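Side-chain contacts in fibronectin type III domain-containing protein (Simiduia agarivorans, PDB 6P2K), which is a family 74 glycoside hydrolase that probably cleaves xyloglucan or related beta-glucans, built on two seven-bladed beta-propellers in the part crystallised here: residues L81-N86 / S90-P95; T97-I102 / G685-F690. All blocks are in the same frame, centred on the assembly; numbering follows the deposited sequence.

Interaction 1 (L81-N86 / S90-P95); sequences LHISTN and SYALVP
Here the two outer strands of a propeller blade form a beta hairpin, His82 facing Leu93 across it and Ile83 facing Ala92. Ile83 and Ala92 are the hydrogen-bonded pair: Ile83 N gives to Ala92 O at 2.8 Å, and Ala92 N returns to Ile83 O at 3.0 Å. Two residues along, Val94 N reaches Leu81 O at 2.8 Å and extends the ladder beyond the short strand 92-93. His82 and Leu93, a non-hydrogen-bonded pair, bring their side chains together in a CH-pi contact. Leu93 CD1 stands 3.9 Å from the imidazole centroid of His82, over one face and displaced toward the rim, while His82 NE2 bonds to Val56 N. On the other side of the sheet, Val94 CG2 nests between Leu81 CB and Ile83 CG2; Leu81 and Val94 run side by side and both also touch Trp151. Next to His82, Tyr91 lays CD1 and CE1 against Ser84 CB, and its hydroxyl bonds to Thr52. At the turn, Asn86 CG sits between its backbone N and carbonyl carbon (chi1 53°), turning the amide to Ser90: Asn86 OD1 accepts from Ser90 N at 2.9 Å, and Asn86 ND2 donates to Ser90 OG, 26° out of the amide plane.

Interaction 2 (T97-I102 / G685-F690); sequences TENKSI and GNRFKF
Arg687 stretches across to Asn99, and the end of its guanidinium meets the side-chain amide there. Arg687 NH2 lies 4.0 Å from Asn99 CG, and the amide approaches at the edge of the guanidinium, near its plane. The two flat groups stand almost perpendicular, 89° apart, so this is no stack. The reach comes from the arginine, whose chain is extended from CG to NE; its first torsion, by contrast, leans toward an eclipsed value (chi1 -31°). Its other terminal nitrogen, NH1, makes a weak hydrogen bond to Phe131 O. Asn99 is held out by a type II beta turn from Thr97 to Lys100, where it takes the left-handed backbone conformation usual at the third position of such a turn; the closing bond, Lys100 N to Thr97 O, is weak at 3.0 Å. Behind Arg687, Phe688 N bonds to Gly685 O at 3.2 Å, and Phe688 sets its ring edge against the Phe690 face, CE2 lying 3.5 Å above that ring's plane. The 97-102 loop joins strand 92-93 to strand 102-108, whereas 685-690 follows helix 681-684 and leads toward strand 697-699, with Phe690 packed on helix 666-672.

Overall arrangement
Interactions 1 and 2 follow one another along the chain, with centres about 15 Å apart, and meet where the hairpin leads into the turn: Thr97 OG1 probably takes a hydrogen bond from Leu81 N, and Leu93 packs against Glu98. Interaction 1 is local and partly buried, knitting neighbouring strands of one blade with backbone bonds, apolar packing and side-chain amide bonds at the hairpin end. Interaction 2 lies at the surface and buries about a tenth as much area, through a single polar side-chain pair from loops nearly 600 residues apart, consistent with a touch between separate propeller units. Both lie away from the zinc sites.

Interaction 1 (L81-N86 / S90-P95)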
loop_
_atom_site.group_PDB
_atom_site.type_symbol
_atom_site.label_atom_id
_atom_site.label_comp_id
_atom_site.label_asym_id
_atom_site.label_seq_id
_atom_site.Cartn_x
_atom_site.Cartn_y
_atom_site.Cartn_z
ATOM N N LEU B 81 -51.896 37.513 -9.548
ATOM C CA LEU B 81 -51.319 38.255 -8.438
ATOM C C LEU B 81 -51.917 37.800 -7.111
ATOM O O LEU B 81 -53.111 37.507 -7.016
ATOM C CB LEU B 81 -51.564 39.752 -8.641
ATOM C CG LEU B 81 -50.695 40.786 -7.926
ATOM C CD1 LEU B 81 -49.267 40.740 -8.438
ATOM C CD2 LEU B 81 -51.293 42.165 -8.131
ATOM N N HIS B 82 -51.071 37.732 -6.086
ATOM C CA HIS B 82 -51.499 37.536 -4.710
ATOM C C HIS B 82 -51.145 38.776 -3.900
ATOM O O HIS B 82 -50.217 39.515 -4.236
ATOM C CB HIS B 82 -50.838 36.303 -4.072
ATOM C CG HIS B 82 -51.218 35.005 -4.714
ATOM N ND1 HIS B 82 -50.932 34.713 -6.029
ATOM C CD2 HIS B 82 -51.847 33.915 -4.214
ATOM C CE1 HIS B 82 -51.374 33.501 -6.316
ATOM N NE2 HIS B 82 -51.933 32.994 -5.231
ATOM N N ILE B 83 -51.887 39.000 -2.819
ATOM C CA ILE B 83 -51.638 40.137 -1.942
ATOM C C ILE B 83 -51.582 39.647 -0.501
ATOM O O ILE B 83 -52.442 38.875 -0.062
ATOM C CB ILE B 83 -52.699 41.245 -2.113
ATOM C CG1 ILE B 83 -52.335 42.469 -1.267
ATOM C CG2 ILE B 83 -54.103 40.736 -1.792
ATOM C CD1 ILE B 83 -53.311 43.623 -1.407
ATOM N N SER B 84 -50.546 40.068 0.217
ATOM C CA SER B 84 -50.420 39.847 1.648
ATOM C C SER B 84 -50.450 41.187 2.366
ATOM O O SER B 84 -49.849 42.164 1.903
ATOM C CB SER B 84 -49.122 39.111 1.987
ATOM O OG SER B 84 -48.986 38.958 3.391
ATOM N N THR B 85 -51.160 41.232 3.491
ATOM C CA THR B 85 -51.168 42.407 4.348
ATOM C C THR B 85 -50.494 42.154 5.688
ATOM O O THR B 85 -50.410 43.077 6.506
ATOM C CB THR B 85 -52.602 42.897 4.575
ATOM O OG1 THR B 85 -53.374 41.851 5.182
ATOM C CG2 THR B 85 -53.243 43.290 3.256
ATOM N N ASN B 86 -49.993 40.940 5.929
ATOM C CA ASN B 86 -49.316 40.603 7.175
ATOM C C ASN B 86 -47.853 40.240 6.938
ATOM O O ASN B 86 -47.302 39.374 7.619
ATOM C CB ASN B 86 -50.042 39.470 7.904
ATOM C CG ASN B 86 -50.259 38.248 7.029
ATOM O OD1 ASN B 86 -49.616 38.084 5.992
ATOM N ND2 ASN B 86 -51.170 37.379 7.451
ATOM N N SER B 90 -49.663 35.281 5.178
ATOM C CA SER B 90 -50.749 34.672 4.422
ATOM C C SER B 90 -50.997 35.499 3.170
ATOM O O SER B 90 -50.651 36.680 3.104
ATOM C CB SER B 90 -52.037 34.560 5.254
ATOM O OG SER B 90 -52.600 35.837 5.510
ATOM N N TYR B 91 -51.603 34.863 2.169
ATOM C CA TYR B 91 -51.877 35.505 0.893
ATOM C C TYR B 91 -53.335 35.313 0.502
ATOM O O TYR B 91 -53.981 34.334 0.886
ATOM C CB TYR B 91 -50.990 34.950 -0.226
ATOM C CG TYR B 91 -49.506 35.131 -0.013
ATOM C CD1 TYR B 91 -48.881 36.332 -0.323
ATOM C CD2 TYR B 91 -48.723 34.092 0.479
ATOM C CE1 TYR B 91 -47.524 36.498 -0.139
ATOM C CE2 TYR B 91 -47.365 34.248 0.663
ATOM C CZ TYR B 91 -46.772 35.452 0.354
ATOM O OH TYR B 91 -45.419 35.611 0.538
ATOM N N ALA B 92 -53.838 36.264 -0.278
ATOM C CA ALA B 92 -55.131 36.161 -0.934
ATOM C C ALA B 92 -54.936 36.457 -2.412
ATOM O O ALA B 92 -54.152 37.339 -2.778
ATOM C CB ALA B 92 -56.155 37.127 -0.326
ATOM N N LEU B 93 -55.648 35.723 -3.260
ATOM C CA LEU B 93 -55.495 35.902 -4.694
ATOM C C LEU B 93 -56.334 37.078 -5.175
ATOM O O LEU B 93 -57.511 37.200 -4.816
ATOM C CB LEU B 93 -55.880 34.622 -5.426
ATOM C CG LEU B 93 -55.940 34.718 -6.943
ATOM C CD1 LEU B 93 -54.543 34.618 -7.549
ATOM C CD2 LEU B 93 -56.796 33.573 -7.393
ATOM N N VAL B 94 -55.721 37.946 -5.975
ATOM C CA VAL B 94 -56.395 39.128 -6.507
ATOM C C VAL B 94 -57.385 38.677 -7.575
ATOM O O VAL B 94 -56.983 38.047 -8.563
ATOM C CB VAL B 94 -55.381 40.140 -7.062
ATOM C CG1 VAL B 94 -56.102 41.347 -7.656
ATOM C CG2 VAL B 94 -54.419 40.577 -5.967
ATOM N N PRO B 95 -58.679 38.977 -7.424
ATOM C CA PRO B 95 -59.672 38.390 -8.338
ATOM C C PRO B 95 -59.560 38.883 -9.770
ATOM O O PRO B 95 -59.854 38.118 -10.697
ATOM C CB PRO B 95 -61.015 38.796 -7.710
ATOM C CG PRO B 95 -60.683 39.221 -6.308
ATOM C CD PRO B 95 -59.308 39.800 -6.382
HETATM O O HOH W 1 -52.388 38.625 4.757
#

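Interaction 2 (T97-I102 / G685-F690)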
loop_
_atom_site.group_PDB
_atom_site.type_symbol
_atom_site.label_atom_id
_atom_site.label_comp_id
_atom_site.label_asym_id
_atom_site.label_seq_id
_atom_site.Cartn_x
_atom_site.Cartn_y
_atom_site.Cartn_z
ATOM N N THR B 97 -56.933 39.463 -11.464
ATOM C CA THR B 97 -55.804 38.832 -12.130
ATOM C C THR B 97 -55.879 37.311 -12.108
ATOM O O THR B 97 -54.882 36.649 -12.415
ATOM C CB THR B 97 -54.491 39.298 -11.496
ATOM O OG1 THR B 97 -54.380 38.773 -10.166
ATOM C CG2 THR B 97 -54.437 40.818 -11.443
ATOM N N GLU B 98 -57.028 36.743 -11.745
ATOM C CA GLU B 98 -57.181 35.293 -11.738
ATOM C C GLU B 98 -56.914 34.732 -13.127
ATOM O O GLU B 98 -57.407 35.263 -14.125
ATOM C CB GLU B 98 -58.586 34.906 -11.275
ATOM C CG GLU B 98 -58.827 35.158 -9.797
ATOM C CD GLU B 98 -59.866 34.231 -9.193
ATOM O OE1 GLU B 98 -60.683 34.690 -8.363
ATOM O OE2 GLU B 98 -59.860 33.035 -9.550
ATOM N N ASN B 99 -56.123 33.659 -13.187
ATOM C CA ASN B 99 -55.745 33.006 -14.440
ATOM C C ASN B 99 -54.909 33.917 -15.336
ATOM O O ASN B 99 -54.889 33.738 -16.558
ATOM C CB ASN B 99 -56.985 32.500 -15.195
ATOM C CG ASN B 99 -56.705 31.259 -16.024
ATOM O OD1 ASN B 99 -55.553 30.881 -16.227
ATOM N ND2 ASN B 99 -57.764 30.623 -16.510
ATOM N N LYS B 100 -54.205 34.889 -14.752
ATOM C CA LYS B 100 -53.405 35.861 -15.496
ATOM C C LYS B 100 -51.981 35.854 -14.951
ATOM O O LYS B 100 -51.724 36.413 -13.884
ATOM C CB LYS B 100 -54.005 37.264 -15.388
ATOM C CG LYS B 100 -55.370 37.435 -16.032
ATOM C CD LYS B 100 -55.329 37.103 -17.511
ATOM C CE LYS B 100 -54.511 38.134 -18.274
ATOM N NZ LYS B 100 -54.874 38.186 -19.719
ATOM N N SER B 101 -51.052 35.247 -15.685
ATOM C CA SER B 101 -49.665 35.179 -15.233
ATOM C C SER B 101 -49.041 36.569 -15.186
ATOM O O SER B 101 -49.041 37.293 -16.187
ATOM C CB SER B 101 -48.854 34.270 -16.156
ATOM O OG SER B 101 -47.562 34.038 -15.629
ATOM N N ILE B 102 -48.488 36.930 -14.029
ATOM C CA ILE B 102 -47.924 38.254 -13.790
ATOM C C ILE B 102 -46.475 38.104 -13.353
ATOM O O ILE B 102 -46.168 37.299 -12.464
ATOM C CB ILE B 102 -48.739 39.027 -12.739
ATOM C CG1 ILE B 102 -50.147 39.271 -13.261
ATOM C CG2 ILE B 102 -48.087 40.352 -12.390
ATOM C CD1 ILE B 102 -51.077 39.683 -12.195
ATOM N N GLY B 685 -59.608 23.926 -7.920
ATOM C CA GLY B 685 -60.005 22.582 -7.533
ATOM C C GLY B 685 -60.793 21.857 -8.606
ATOM O O GLY B 685 -60.773 20.624 -8.673
ATOM N N ASN B 686 -61.489 22.606 -9.464
ATOM C CA ASN B 686 -62.231 22.007 -10.566
ATOM C C ASN B 686 -61.320 21.380 -11.613
ATOM O O ASN B 686 -61.795 20.583 -12.429
ATOM C CB ASN B 686 -63.121 23.061 -11.217
ATOM C CG ASN B 686 -62.382 24.351 -11.478
ATOM O OD1 ASN B 686 -62.270 25.201 -10.595
ATOM N ND2 ASN B 686 -61.860 24.501 -12.688
ATOM N N ARG B 687 -60.031 21.723 -11.615
ATOM C CA ARG B 687 -59.074 21.105 -12.524
ATOM C C ARG B 687 -58.307 19.948 -11.901
ATOM O O ARG B 687 -57.680 19.178 -12.636
ATOM C CB ARG B 687 -58.051 22.134 -13.024
ATOM C CG ARG B 687 -58.553 23.556 -13.147
ATOM C CD ARG B 687 -57.605 24.345 -14.028
ATOM N NE ARG B 687 -57.998 25.740 -14.176
ATOM C CZ ARG B 687 -57.892 26.425 -15.309
ATOM N NH1 ARG B 687 -57.411 25.836 -16.398
ATOM N NH2 ARG B 687 -58.273 27.694 -15.359
ATOM N N PHE B 688 -58.334 19.813 -10.578
ATOM C CA PHE B 688 -57.481 18.845 -9.906
ATOM C C PHE B 688 -57.882 17.422 -10.267
ATOM O O PHE B 688 -59.054 17.051 -10.171
ATOM C CB PHE B 688 -57.544 19.031 -8.392
ATOM C CG PHE B 688 -56.693 18.050 -7.631
ATOM C CD1 PHE B 688 -55.321 18.219 -7.555
ATOM C CD2 PHE B 688 -57.264 16.956 -7.001
ATOM C CE1 PHE B 688 -54.533 17.317 -6.858
ATOM C CE2 PHE B 688 -56.484 16.051 -6.308
ATOM C CZ PHE B 688 -55.118 16.232 -6.235
ATOM N N LYS B 689 -56.899 16.627 -10.676
ATOM C CA LYS B 689 -57.077 15.206 -10.929
ATOM C C LYS B 689 -56.382 14.417 -9.828
ATOM O O LYS B 689 -55.266 14.755 -9.419
ATOM C CB LYS B 689 -56.522 14.816 -12.302
ATOM C CG LYS B 689 -57.055 15.684 -13.440
ATOM C CD LYS B 689 -56.507 15.246 -14.789
ATOM C CE LYS B 689 -55.007 15.482 -14.890
ATOM N NZ LYS B 689 -54.676 16.935 -14.947
ATOM N N PHE B 690 -57.052 13.375 -9.337
ATOM C CA PHE B 690 -56.517 12.565 -8.243
ATOM C C PHE B 690 -55.543 11.544 -8.820
ATOM O O PHE B 690 -55.844 10.358 -8.977
ATOM C CB PHE B 690 -57.642 11.900 -7.462
ATOM C CG PHE B 690 -58.272 12.795 -6.436
ATOM C CD1 PHE B 690 -59.293 13.661 -6.788
ATOM C CD2 PHE B 690 -57.834 12.779 -5.123
ATOM C CE1 PHE B 690 -59.875 14.492 -5.847
ATOM C CE2 PHE B 690 -58.411 13.607 -4.176
ATOM C CZ PHE B 690 -59.431 14.466 -4.539
#